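Local coordinates for protein trehalose monomycolate exporter MmpL3 (Mycobacterium tuberculosis, PDB 7NVH) that probably exports trehalose monomycolate, a mycolic acid carrier, across the mycobacterial inner membrane as a transporter of the MmpL branch of the RND permeases, at residues G42-G47 against L549-G554; N450-V455 against G543-E548; L454-S459 against R509-G514; M477-F482 against S522-E527. All coordinates share one frame; numbering follows the deposited sequence. Where two conformers were deposited one is given.

Interaction 1: residues G42-G47 against L549-G554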
# COMPACT_ATOMS: atom_id res chain seq x y z
N GLY A 42 9.31 -8.87 0.61
CA GLY A 42 8.31 -8.92 1.65
C GLY A 42 6.93 -9.26 1.15
O GLY A 42 5.96 -9.25 1.92
N PHE A 43 6.81 -9.56 -0.14
CA PHE A 43 5.51 -9.92 -0.71
C PHE A 43 5.17 -11.39 -0.53
O PHE A 43 4.09 -11.80 -0.95
CB PHE A 43 5.48 -9.58 -2.20
CG PHE A 43 5.16 -8.15 -2.48
CD1 PHE A 43 3.88 -7.66 -2.29
CD2 PHE A 43 6.13 -7.28 -2.95
CE1 PHE A 43 3.58 -6.35 -2.54
CE2 PHE A 43 5.84 -5.97 -3.21
CZ PHE A 43 4.56 -5.50 -3.01
N TYR A 44 6.05 -12.18 0.07
CA TYR A 44 5.88 -13.61 0.17
C TYR A 44 5.90 -14.05 1.62
O TYR A 44 6.64 -13.50 2.44
CB TYR A 44 6.97 -14.34 -0.62
CG TYR A 44 6.96 -14.02 -2.10
CD1 TYR A 44 5.77 -13.80 -2.77
CD2 TYR A 44 8.15 -13.91 -2.81
CE1 TYR A 44 5.76 -13.50 -4.12
CE2 TYR A 44 8.14 -13.60 -4.15
CZ TYR A 44 6.95 -13.40 -4.80
OH TYR A 44 6.94 -13.10 -6.14
N ASP A 45 5.08 -15.05 1.94
CA ASP A 45 5.06 -15.64 3.28
C ASP A 45 6.39 -16.31 3.56
O ASP A 45 6.66 -17.40 3.04
CB ASP A 45 3.90 -16.64 3.39
CG ASP A 45 3.73 -17.20 4.79
OD1 ASP A 45 4.62 -16.99 5.65
OD2 ASP A 45 2.71 -17.86 5.04
N ASP A 46 7.22 -15.69 4.40
CA ASP A 46 8.58 -16.17 4.63
C ASP A 46 8.63 -17.49 5.40
O ASP A 46 9.71 -18.09 5.49
CB ASP A 46 9.38 -15.11 5.37
CG ASP A 46 9.65 -13.88 4.51
OD1 ASP A 46 10.58 -13.93 3.68
OD2 ASP A 46 8.93 -12.88 4.67
N GLY A 47 7.51 -17.95 5.95
CA GLY A 47 7.44 -19.25 6.58
C GLY A 47 6.82 -20.33 5.74
O GLY A 47 6.64 -21.45 6.24
N LEU A 549 0.89 -18.18 -4.79
CA LEU A 549 -0.22 -18.92 -4.20
C LEU A 549 -0.02 -19.13 -2.71
O LEU A 549 -0.98 -19.06 -1.93
CB LEU A 549 -0.39 -20.26 -4.91
CG LEU A 549 -0.61 -20.18 -6.42
CD1 LEU A 549 -0.38 -21.53 -7.06
CD2 LEU A 549 -2.01 -19.67 -6.72
N ASP A 550 1.22 -19.38 -2.29
CA ASP A 550 1.48 -19.55 -0.86
C ASP A 550 1.23 -18.26 -0.10
O ASP A 550 0.68 -18.28 1.01
CB ASP A 550 2.91 -20.04 -0.65
CG ASP A 550 3.00 -21.55 -0.63
OD1 ASP A 550 1.97 -22.21 -0.86
OD2 ASP A 550 4.10 -22.08 -0.37
N SER A 551 1.63 -17.11 -0.66
CA SER A 551 1.34 -15.84 -0.01
C SER A 551 -0.15 -15.57 0.05
O SER A 551 -0.67 -15.10 1.07
CB SER A 551 2.06 -14.70 -0.74
OG SER A 551 1.43 -14.42 -1.97
N ILE A 552 -0.87 -15.88 -1.03
CA ILE A 552 -2.32 -15.68 -1.05
C ILE A 552 -2.99 -16.53 0.01
O ILE A 552 -3.87 -16.06 0.74
CB ILE A 552 -2.88 -15.97 -2.45
CG1 ILE A 552 -2.58 -14.82 -3.41
CG2 ILE A 552 -4.37 -16.23 -2.39
CD1 ILE A 552 -2.62 -15.21 -4.87
N HIS A 553 -2.58 -17.80 0.13
CA HIS A 553 -3.20 -18.67 1.12
C HIS A 553 -2.81 -18.27 2.54
O HIS A 553 -3.63 -18.36 3.45
CB HIS A 553 -2.83 -20.13 0.84
CG HIS A 553 -3.50 -20.69 -0.37
ND1 HIS A 553 -2.97 -21.73 -1.11
CD2 HIS A 553 -4.66 -20.36 -0.98
CE1 HIS A 553 -3.78 -22.01 -2.11
NE2 HIS A 553 -4.81 -21.19 -2.06
N GLY A 554 -1.57 -17.83 2.74
CA GLY A 554 -1.17 -17.37 4.05
C GLY A 554 -1.92 -16.12 4.47
O GLY A 554 -2.19 -15.92 5.66

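Interaction 2: residues N450-V455 against G543-E548. With AV0 (Lauryl Maltose Neopentyl Glycol), chain B.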
# COMPACT_ATOMS: atom_id res chain seq x y z
N ASN A 450 8.93 -19.64 -16.21
CA ASN A 450 8.32 -19.44 -14.90
C ASN A 450 8.05 -20.82 -14.32
O ASN A 450 6.89 -21.26 -14.25
CB ASN A 450 7.04 -18.61 -15.01
CG ASN A 450 6.60 -18.06 -13.69
OD1 ASN A 450 7.26 -18.26 -12.67
ND2 ASN A 450 5.48 -17.35 -13.68
N PRO A 451 9.09 -21.53 -13.90
CA PRO A 451 8.95 -22.95 -13.59
C PRO A 451 8.52 -23.21 -12.15
O PRO A 451 8.61 -22.36 -11.27
CB PRO A 451 10.36 -23.49 -13.83
CG PRO A 451 11.23 -22.36 -13.42
CD PRO A 451 10.49 -21.09 -13.79
N LEU A 452 8.03 -24.44 -11.94
CA LEU A 452 7.78 -24.97 -10.61
C LEU A 452 8.92 -25.92 -10.26
O LEU A 452 9.29 -26.77 -11.07
CB LEU A 452 6.45 -25.72 -10.55
CG LEU A 452 5.18 -24.88 -10.50
CD1 LEU A 452 3.96 -25.78 -10.53
CD2 LEU A 452 5.17 -24.00 -9.27
N THR A 453 9.48 -25.76 -9.06
CA THR A 453 10.69 -26.47 -8.67
C THR A 453 10.38 -27.45 -7.54
O THR A 453 9.81 -27.07 -6.52
CB THR A 453 11.77 -25.50 -8.22
OG1 THR A 453 11.51 -25.07 -6.88
CG2 THR A 453 11.80 -24.28 -9.13
N LEU A 454 10.77 -28.71 -7.74
CA LEU A 454 10.71 -29.73 -6.70
C LEU A 454 12.08 -29.84 -6.06
O LEU A 454 13.06 -30.12 -6.75
CB LEU A 454 10.28 -31.08 -7.28
CG LEU A 454 9.06 -31.15 -8.18
CD1 LEU A 454 9.05 -32.47 -8.93
CD2 LEU A 454 7.79 -30.98 -7.37
N VAL A 455 12.14 -29.65 -4.75
CA VAL A 455 13.40 -29.67 -4.01
C VAL A 455 13.48 -30.99 -3.26
O VAL A 455 12.84 -31.17 -2.23
CB VAL A 455 13.52 -28.47 -3.06
CG1 VAL A 455 14.89 -28.44 -2.42
CG2 VAL A 455 13.26 -27.19 -3.82
N GLY A 543 9.11 -22.30 -6.49
CA GLY A 543 8.98 -21.62 -7.76
C GLY A 543 8.11 -20.38 -7.64
O GLY A 543 7.33 -20.21 -6.70
N THR A 544 8.26 -19.49 -8.62
CA THR A 544 7.49 -18.25 -8.62
C THR A 544 5.98 -18.46 -8.66
O THR A 544 5.28 -17.75 -7.92
CB THR A 544 7.95 -17.35 -9.78
OG1 THR A 544 9.38 -17.30 -9.81
CG2 THR A 544 7.40 -15.95 -9.60
N PRO A 545 5.42 -19.36 -9.47
CA PRO A 545 3.96 -19.57 -9.39
C PRO A 545 3.51 -20.05 -8.02
O PRO A 545 2.42 -19.66 -7.57
CB PRO A 545 3.69 -20.63 -10.47
CG PRO A 545 4.88 -20.64 -11.33
CD PRO A 545 6.03 -20.23 -10.49
N ALA A 546 4.30 -20.87 -7.35
CA ALA A 546 3.94 -21.33 -6.01
C ALA A 546 4.17 -20.25 -4.96
O ALA A 546 3.46 -20.21 -3.96
CB ALA A 546 4.73 -22.59 -5.65
N LEU A 547 5.17 -19.39 -5.17
CA LEU A 547 5.47 -18.32 -4.23
C LEU A 547 4.32 -17.35 -4.04
O LEU A 547 4.17 -16.80 -2.95
CB LEU A 547 6.71 -17.55 -4.69
CG LEU A 547 8.06 -18.12 -4.27
CD1 LEU A 547 9.17 -17.54 -5.13
CD2 LEU A 547 8.33 -17.85 -2.81
N GLU A 548 3.51 -17.13 -5.07
CA GLU A 548 2.36 -16.24 -4.99
C GLU A 548 1.13 -16.92 -4.41
O GLU A 548 0.40 -16.31 -3.62
CB GLU A 548 2.03 -15.68 -6.37
CG GLU A 548 2.95 -14.55 -6.79
CD GLU A 548 3.42 -14.68 -8.22
OE1 GLU A 548 2.67 -15.26 -9.04
OE2 GLU A 548 4.54 -14.22 -8.52
C1 AV0 B . 11.38 -10.87 -6.59
O1 AV0 B . 10.43 -10.23 -7.36
C2 AV0 B . 11.19 -10.52 -5.12
O2 AV0 B . 11.34 -9.11 -4.97
C3 AV0 B . 12.20 -11.22 -4.26
O3 AV0 B . 11.83 -10.99 -2.88
C4 AV0 B . 12.30 -12.68 -4.52
O4 AV0 B . 13.58 -13.18 -3.96
C5 AV0 B . 12.28 -13.07 -6.00
O5 AV0 B . 11.26 -12.34 -6.78
C6 AV0 B . 12.01 -14.53 -6.11
O6 AV0 B . 10.94 -14.73 -7.00
CAA AV0 B . 7.54 0.36 -5.26
CAB AV0 B . 14.84 -12.89 -18.97
OAI AV0 B . 10.91 -12.59 -0.82
OAJ AV0 B . 6.43 -16.30 -18.32
OAL AV0 B . 3.12 -12.55 -11.91
OAN AV0 B . 7.80 -14.77 -14.52
OAP AV0 B . 9.50 -12.76 -13.53
OAQ AV0 B . 12.65 -17.01 -1.31
OAR AV0 B . 3.23 -16.52 -17.25
OAS AV0 B . 14.75 -14.33 -0.03
OAT AV0 B . 1.36 -14.67 -16.05
OAU AV0 B . 14.33 -15.81 -3.34
OAV AV0 B . 2.52 -13.02 -14.13
CAW AV0 B . 8.33 -0.80 -5.84
CAX AV0 B . 13.94 -11.63 -18.75
CAY AV0 B . 8.40 -1.93 -4.82
CAZ AV0 B . 13.13 -11.80 -17.44
CBA AV0 B . 8.89 -3.20 -5.51
CBB AV0 B . 12.19 -10.57 -17.27
CBC AV0 B . 8.03 -3.47 -6.75
CBD AV0 B . 11.24 -10.79 -16.05
CBE AV0 B . 8.27 -4.94 -7.24
CBF AV0 B . 10.68 -9.42 -15.61
CBG AV0 B . 9.82 -5.16 -7.52
CBH AV0 B . 9.80 -9.59 -14.32
CBI AV0 B . 10.16 -6.69 -7.33
CBJ AV0 B . 10.14 -8.45 -13.32
CBK AV0 B . 10.21 -7.41 -8.76
CBL AV0 B . 9.35 -8.66 -11.98
CBM AV0 B . 11.69 -13.61 -0.23
CBN AV0 B . 5.66 -15.12 -18.28
CBP AV0 B . 4.29 -13.24 -11.52
CBQ AV0 B . 9.03 -8.47 -8.87
CBR AV0 B . 10.31 -9.29 -10.92
CBS AV0 B . 10.50 -10.62 -8.74
CBT AV0 B . 8.28 -10.66 -10.08
OBV AV0 B . 8.71 -11.62 -11.07
OBX AV0 B . 6.47 -12.23 -11.39
OBY AV0 B . 12.04 -14.25 -2.55
OBZ AV0 B . 5.44 -13.66 -16.36
OCB AV0 B . 5.03 -14.32 -14.16
CCC AV0 B . 11.80 -14.77 -1.18
CCD AV0 B . 5.04 -14.96 -16.90
CCF AV0 B . 5.46 -12.75 -12.33
CCH AV0 B . 7.29 -13.57 -13.83
CCJ AV0 B . 7.77 -11.94 -12.04
CCL AV0 B . 8.29 -13.14 -12.84
CCM AV0 B . 9.53 -9.74 -9.65
CCN AV0 B . 12.89 -15.73 -0.70
CCO AV0 B . 3.53 -15.13 -17.01
CCQ AV0 B . 6.00 -13.91 -13.18
CCR AV0 B . 13.39 -13.69 -2.67
CCS AV0 B . 4.74 -13.34 -15.10
CCT AV0 B . 14.28 -15.32 -1.02
CCU AV0 B . 2.81 -14.69 -15.78
CCV AV0 B . 14.45 -14.75 -2.38
CCW AV0 B . 3.23 -13.36 -15.34

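Interaction 3: residues L454-S459 against R509-G514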
# COMPACT_ATOMS: atom_id res chain seq x y z
N LEU A 454 10.77 -28.71 -7.74
CA LEU A 454 10.71 -29.73 -6.70
C LEU A 454 12.08 -29.84 -6.06
O LEU A 454 13.06 -30.12 -6.75
CB LEU A 454 10.28 -31.08 -7.28
CG LEU A 454 9.06 -31.15 -8.18
CD1 LEU A 454 9.05 -32.47 -8.93
CD2 LEU A 454 7.79 -30.98 -7.37
N VAL A 455 12.14 -29.65 -4.75
CA VAL A 455 13.40 -29.67 -4.01
C VAL A 455 13.48 -30.99 -3.26
O VAL A 455 12.84 -31.17 -2.23
CB VAL A 455 13.52 -28.47 -3.06
CG1 VAL A 455 14.89 -28.44 -2.42
CG2 VAL A 455 13.26 -27.19 -3.82
N ILE A 456 14.29 -31.91 -3.77
CA ILE A 456 14.49 -33.22 -3.18
C ILE A 456 15.58 -33.10 -2.13
O ILE A 456 16.64 -32.52 -2.40
CB ILE A 456 14.87 -34.25 -4.26
CG1 ILE A 456 13.73 -34.40 -5.27
CG2 ILE A 456 15.21 -35.59 -3.64
CD1 ILE A 456 14.16 -34.96 -6.60
N GLN A 457 15.33 -33.64 -0.94
CA GLN A 457 16.20 -33.40 0.20
C GLN A 457 16.11 -34.55 1.19
O GLN A 457 15.08 -34.71 1.85
CB GLN A 457 15.82 -32.08 0.88
CG GLN A 457 16.72 -31.66 2.01
CD GLN A 457 16.31 -30.33 2.59
OE1 GLN A 457 15.31 -29.75 2.16
NE2 GLN A 457 17.07 -29.84 3.55
N THR A 458 17.17 -35.33 1.30
CA THR A 458 17.21 -36.41 2.27
C THR A 458 17.18 -35.85 3.69
O THR A 458 17.80 -34.83 3.98
CB THR A 458 18.46 -37.27 2.09
OG1 THR A 458 19.59 -36.43 1.89
CG2 THR A 458 18.30 -38.20 0.91
N SER A 459 16.47 -36.54 4.58
CA SER A 459 16.44 -36.15 5.98
C SER A 459 17.71 -36.52 6.72
O SER A 459 17.96 -35.99 7.81
CB SER A 459 15.23 -36.78 6.66
OG SER A 459 15.30 -38.19 6.60
N ARG A 509 18.86 -31.77 -4.16
CA ARG A 509 18.77 -31.64 -5.61
C ARG A 509 17.40 -31.09 -5.96
O ARG A 509 16.40 -31.45 -5.33
CB ARG A 509 19.00 -32.98 -6.31
CG ARG A 509 20.24 -33.71 -5.85
CD ARG A 509 21.36 -33.56 -6.85
NE ARG A 509 21.21 -34.46 -7.99
CZ ARG A 509 21.61 -35.72 -8.00
NH1 ARG A 509 22.19 -36.24 -6.94
NH2 ARG A 509 21.43 -36.46 -9.09
N VAL A 510 17.36 -30.21 -6.96
CA VAL A 510 16.12 -29.55 -7.35
C VAL A 510 15.89 -29.74 -8.84
O VAL A 510 16.81 -29.57 -9.64
CB VAL A 510 16.14 -28.05 -6.96
CG1 VAL A 510 17.26 -27.33 -7.64
CG2 VAL A 510 14.82 -27.40 -7.32
N LEU A 511 14.67 -30.13 -9.20
CA LEU A 511 14.21 -30.24 -10.57
C LEU A 511 13.23 -29.11 -10.84
O LEU A 511 12.74 -28.46 -9.92
CB LEU A 511 13.53 -31.59 -10.81
CG LEU A 511 14.23 -32.83 -10.25
CD1 LEU A 511 13.41 -34.07 -10.55
CD2 LEU A 511 15.63 -32.97 -10.82
N GLN A 512 12.93 -28.87 -12.12
CA GLN A 512 12.02 -27.79 -12.45
C GLN A 512 11.44 -27.96 -13.84
O GLN A 512 12.13 -28.40 -14.76
CB GLN A 512 12.73 -26.43 -12.35
CG GLN A 512 13.99 -26.32 -13.17
CD GLN A 512 14.77 -25.06 -12.87
OE1 GLN A 512 14.41 -24.30 -11.98
NE2 GLN A 512 15.84 -24.83 -13.62
N ASN A 513 10.15 -27.64 -13.97
CA ASN A 513 9.49 -27.43 -15.25
C ASN A 513 8.54 -26.25 -15.14
O ASN A 513 7.98 -25.98 -14.08
CB ASN A 513 8.68 -28.63 -15.73
CG ASN A 513 9.41 -29.47 -16.74
OD1 ASN A 513 10.49 -29.11 -17.20
ND2 ASN A 513 8.80 -30.57 -17.14
N GLY A 514 8.35 -25.56 -16.26
CA GLY A 514 7.25 -24.64 -16.37
C GLY A 514 5.98 -25.38 -16.75
O GLY A 514 6.00 -26.54 -17.16

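Interaction 4: residues M477-F482 against S522-E527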
# COMPACT_ATOMS: atom_id res chain seq x y z
N MET A 477 6.16 -37.22 -13.19
CA MET A 477 5.81 -37.40 -14.60
C MET A 477 4.58 -38.29 -14.75
O MET A 477 4.55 -39.26 -15.49
CB MET A 477 7.00 -37.97 -15.37
CG MET A 477 7.96 -36.92 -15.88
SD MET A 477 8.72 -37.38 -17.44
CE MET A 477 9.46 -38.95 -17.00
N ALA A 478 3.55 -37.92 -13.99
CA ALA A 478 2.22 -38.48 -14.13
C ALA A 478 1.17 -37.39 -13.94
O ALA A 478 -0.01 -37.70 -13.76
CB ALA A 478 1.98 -39.62 -13.15
N ILE A 479 1.59 -36.13 -13.96
CA ILE A 479 0.70 -34.98 -13.81
C ILE A 479 0.81 -34.16 -15.09
O ILE A 479 1.91 -33.72 -15.46
CB ILE A 479 1.08 -34.14 -12.58
CG1 ILE A 479 1.09 -35.01 -11.33
CG2 ILE A 479 0.12 -32.98 -12.42
CD1 ILE A 479 1.78 -34.37 -10.15
N GLY A 480 -0.31 -33.96 -15.77
CA GLY A 480 -0.32 -33.24 -17.02
C GLY A 480 -0.15 -31.74 -16.83
O GLY A 480 0.05 -31.24 -15.73
N GLY A 481 -0.20 -31.03 -17.95
CA GLY A 481 -0.14 -29.58 -17.92
C GLY A 481 1.24 -28.98 -17.76
O GLY A 481 1.34 -27.79 -17.48
N PHE A 482 2.30 -29.76 -17.94
CA PHE A 482 3.66 -29.27 -17.81
C PHE A 482 4.32 -29.20 -19.18
O PHE A 482 4.07 -30.04 -20.05
CB PHE A 482 4.48 -30.16 -16.87
CG PHE A 482 4.14 -29.97 -15.42
CD1 PHE A 482 4.38 -28.76 -14.80
CD2 PHE A 482 3.57 -30.99 -14.69
CE1 PHE A 482 4.07 -28.58 -13.47
CE2 PHE A 482 3.25 -30.81 -13.36
CZ PHE A 482 3.50 -29.60 -12.75
N SER A 522 -2.73 -23.21 -9.27
CA SER A 522 -3.30 -23.63 -8.00
C SER A 522 -3.78 -25.08 -8.06
O SER A 522 -3.66 -25.82 -7.08
CB SER A 522 -4.45 -22.70 -7.60
OG SER A 522 -4.78 -22.86 -6.24
N LYS A 523 -4.33 -25.49 -9.20
CA LYS A 523 -4.87 -26.84 -9.31
C LYS A 523 -3.78 -27.90 -9.31
O LYS A 523 -3.98 -28.99 -8.78
CB LYS A 523 -5.72 -26.95 -10.59
CG LYS A 523 -6.29 -28.33 -10.85
CD LYS A 523 -6.41 -28.59 -12.34
CE LYS A 523 -6.49 -30.08 -12.64
NZ LYS A 523 -6.32 -30.36 -14.09
N LYS A 524 -2.61 -27.59 -9.88
CA LYS A 524 -1.55 -28.57 -10.02
C LYS A 524 -0.46 -28.43 -8.97
O LYS A 524 0.33 -29.37 -8.80
CB LYS A 524 -0.93 -28.49 -11.41
CG LYS A 524 -1.97 -28.64 -12.50
CD LYS A 524 -1.38 -29.12 -13.80
CE LYS A 524 -2.45 -29.76 -14.66
NZ LYS A 524 -2.96 -31.01 -14.04
N LEU A 525 -0.39 -27.30 -8.27
CA LEU A 525 0.50 -27.20 -7.11
C LEU A 525 0.08 -28.17 -6.02
O LEU A 525 0.92 -28.79 -5.37
CB LEU A 525 0.50 -25.77 -6.59
CG LEU A 525 1.32 -25.51 -5.33
CD1 LEU A 525 2.80 -25.69 -5.63
CD2 LEU A 525 1.05 -24.12 -4.79
N THR A 526 -1.23 -28.32 -5.81
CA THR A 526 -1.73 -29.30 -4.86
C THR A 526 -1.48 -30.72 -5.36
O THR A 526 -1.22 -31.62 -4.55
CB THR A 526 -3.21 -29.08 -4.60
OG1 THR A 526 -3.41 -27.77 -4.05
CG2 THR A 526 -3.75 -30.11 -3.62
N GLU A 527 -1.55 -30.94 -6.67
CA GLU A 527 -1.25 -32.25 -7.23
C GLU A 527 0.22 -32.61 -7.03
O GLU A 527 0.55 -33.77 -6.81
CB GLU A 527 -1.62 -32.29 -8.71
CG GLU A 527 -3.12 -32.28 -8.97
CD GLU A 527 -3.49 -32.91 -10.30
OE1 GLU A 527 -2.90 -32.51 -11.33
OE2 GLU A 527 -4.37 -33.80 -10.32

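Interaction 1: residues G42-G47 against L549-G554
D550 is where helix segment L549-G554 first comes up against the loop G42-G47: its backbone O lies 4.3 Å from D45 CB. The carboxylate of D550 is engaged outside the pair, in a salt bridge from OD2 to R529 and a hydrogen bond with S50 OG in helix 49-61. S551 follows and sits at the middle of the contact. It turns its methylene rather than its hydroxyl to the loop, with CB 3.5 Å from the carbonyl O of F43 and 4.3 Å from Y44 CD1, at the edge of the tyrosine ring and near its plane. A chi1 of 73° sets OG between the backbone N and the carbonyl carbon, where it is hydrogen-bonded to the backbone O of E548, three residues earlier in the same helix. Three residues on, G554 presents bare backbone to the loop, and D45 OD2 stands 4.0 Å from G554 CA. The other carboxylate oxygen of D45 works within the loop: OD1 takes the backbone N-H of G47 at 3.1 Å, approached from above the carboxylate plane. What meets the helix is therefore a loop folded by an Asx turn, in van der Waals contact with helix 544-556, while Y44 within that loop also lines the pocket of the bound lauryl maltose neopentyl glycol.

Interaction 2: residues N450-V455 against G543-E548
The first turn of helix 544-556, with G543 at the N-cap, lies across the start of strand 451-457 at the rim of the detergent pocket, with P545 packed squarely on the strand. The short axes run 7.4 Å apart at 87°, so the helix end meets the strand broadside. P545 packs with two ring carbons: CB touches L452 CD2 at 3.9 Å, while CD sits 3.4 Å from the backbone O of P451. The same L452 methyl reaches A546 CB, also at 3.9 Å, and so one leucine branch rests against two consecutive helix residues. Next to it G543 brings its CA within 3.6 Å of P451 O, backbone against backbone. N450, just before the strand, completes the contact on the detergent side. With CG anti to its own N (chi1 -164°), the amide is carried over the helix start, its side chain crossing that of T544 at about a right angle; OD1 faces T544 CB and P545 CD, and ND2 points to the detergent, 3.1 Å from AV0 OCB. E548, a turn further along, meets the same molecule through OE2, 3.2 Å from AV0 CBP, while L547 CD1 touches its O6 at 3.8 Å. Around this junction, strand 508-514 pairs with the strand on one side and strand 540-543, which leads into the helix, on the other; L525 and L528 of helix 521-528 pack on A546 and L452, and helix 49-61 lies against L547.

Interaction 3: residues L454-S459 against R509-G514
V455 and V510 face each other across two antiparallel strands, in a non-hydrogen-bonded pair where the CA atoms come closest. Each valine sends CG2 into the gap, the two methyls meeting at 3.8 Å. For V510 this follows from a chi1 of 61°, which sets CG2 anti to the backbone N and CG1 between that N and the carbonyl carbon. On the other face L454, I456 and L511 gather their apolar side chains. There I456, its CG1 anti to the carbonyl carbon (chi1 -63°) and its chain extended beyond it, reaches diagonally across to the neighbouring strand, where CD1 lies 4.1 Å from L511 CD1. R509 starts on this face too, but its chain bends away and NE forms a salt bridge with E495. Backbone bonds tie the flanking pairs reciprocally: L454 N to L511 O and L511 N to L454 O at 2.9 Å each, then I456 N to R509 O at 2.7 Å and R509 N to I456 O at 2.9 Å. I469 and I472 of helix 466-476 cover I456, while A53 of helix 49-61 lies against V455. These are the two central strands of a βαββαβ, ferredoxin-like sheet, the unit from which RND porter domains are built.

Interaction 4: residues M477-F482 against S522-E527
K524 lays the end of its aliphatic chain against the backbone of G480, with CD 3.2 Å and CE 3.1 Å from the carbonyl O. The ammonium group is near the same oxygen, but NZ and G480 O, at 3.5 Å, meet at too poor an angle for a hydrogen bond. Beside them the I479 side chain lies alongside those of K524 and E527, running antiparallel to them. Its CG2 branch faces K524 NZ at 4.0 Å and also lies next to E527 OE1, while CD1 reaches the main chain of the helix, 3.6 Å from E527 O. The lysine is held from its own helix: NZ forms a salt bridge with E527 OE1 at 3.1 Å, meeting the carboxylate on the syn side and 28° out of its plane. The final bend of the lysine (chi4 -67°) turns NZ from the line of the chain toward that glutamate, one turn on. In the βαββαβ fold of this domain, the loop M477-F482 leaves helix 466-476 and the lysine belongs to the second helix, 521-528, so the contact ties the exit of one helix to the flank of the other. G481 takes a positive phi of 80° where the loop passes K524 CE. Further in, F482 packs on L528 and L515 and meets W493 edge-to-face; I479 also touches L528. On the far flank of helix 521-528, L525 rests on A546 and L549 of helix 544-556.

Overall arrangement
Helix 544-556 carries interactions 1 and 2, whose centres lie 12 Å apart, and Y44 joins them, its CD1 3.4 Å from L547 O. Y44, N450, L547 and E548 all belong to the detergent pocket, so these two contacts line it, whereas interactions 3 and 4 stand back: the side chain of V455 is about 11 Å from the detergent, and G481 about 14 Å. Interactions 2 and 3 share L454 and V455, and L452 N probably bonds to N513 O at 2.6 Å, extending the pairing between the central strands. Interaction 4 backs onto interactions 2 and 3 through L525, whose CD1 meets A546 CB at 3.7 Å, and through F482 CD1, 3.6 Å from G514 O.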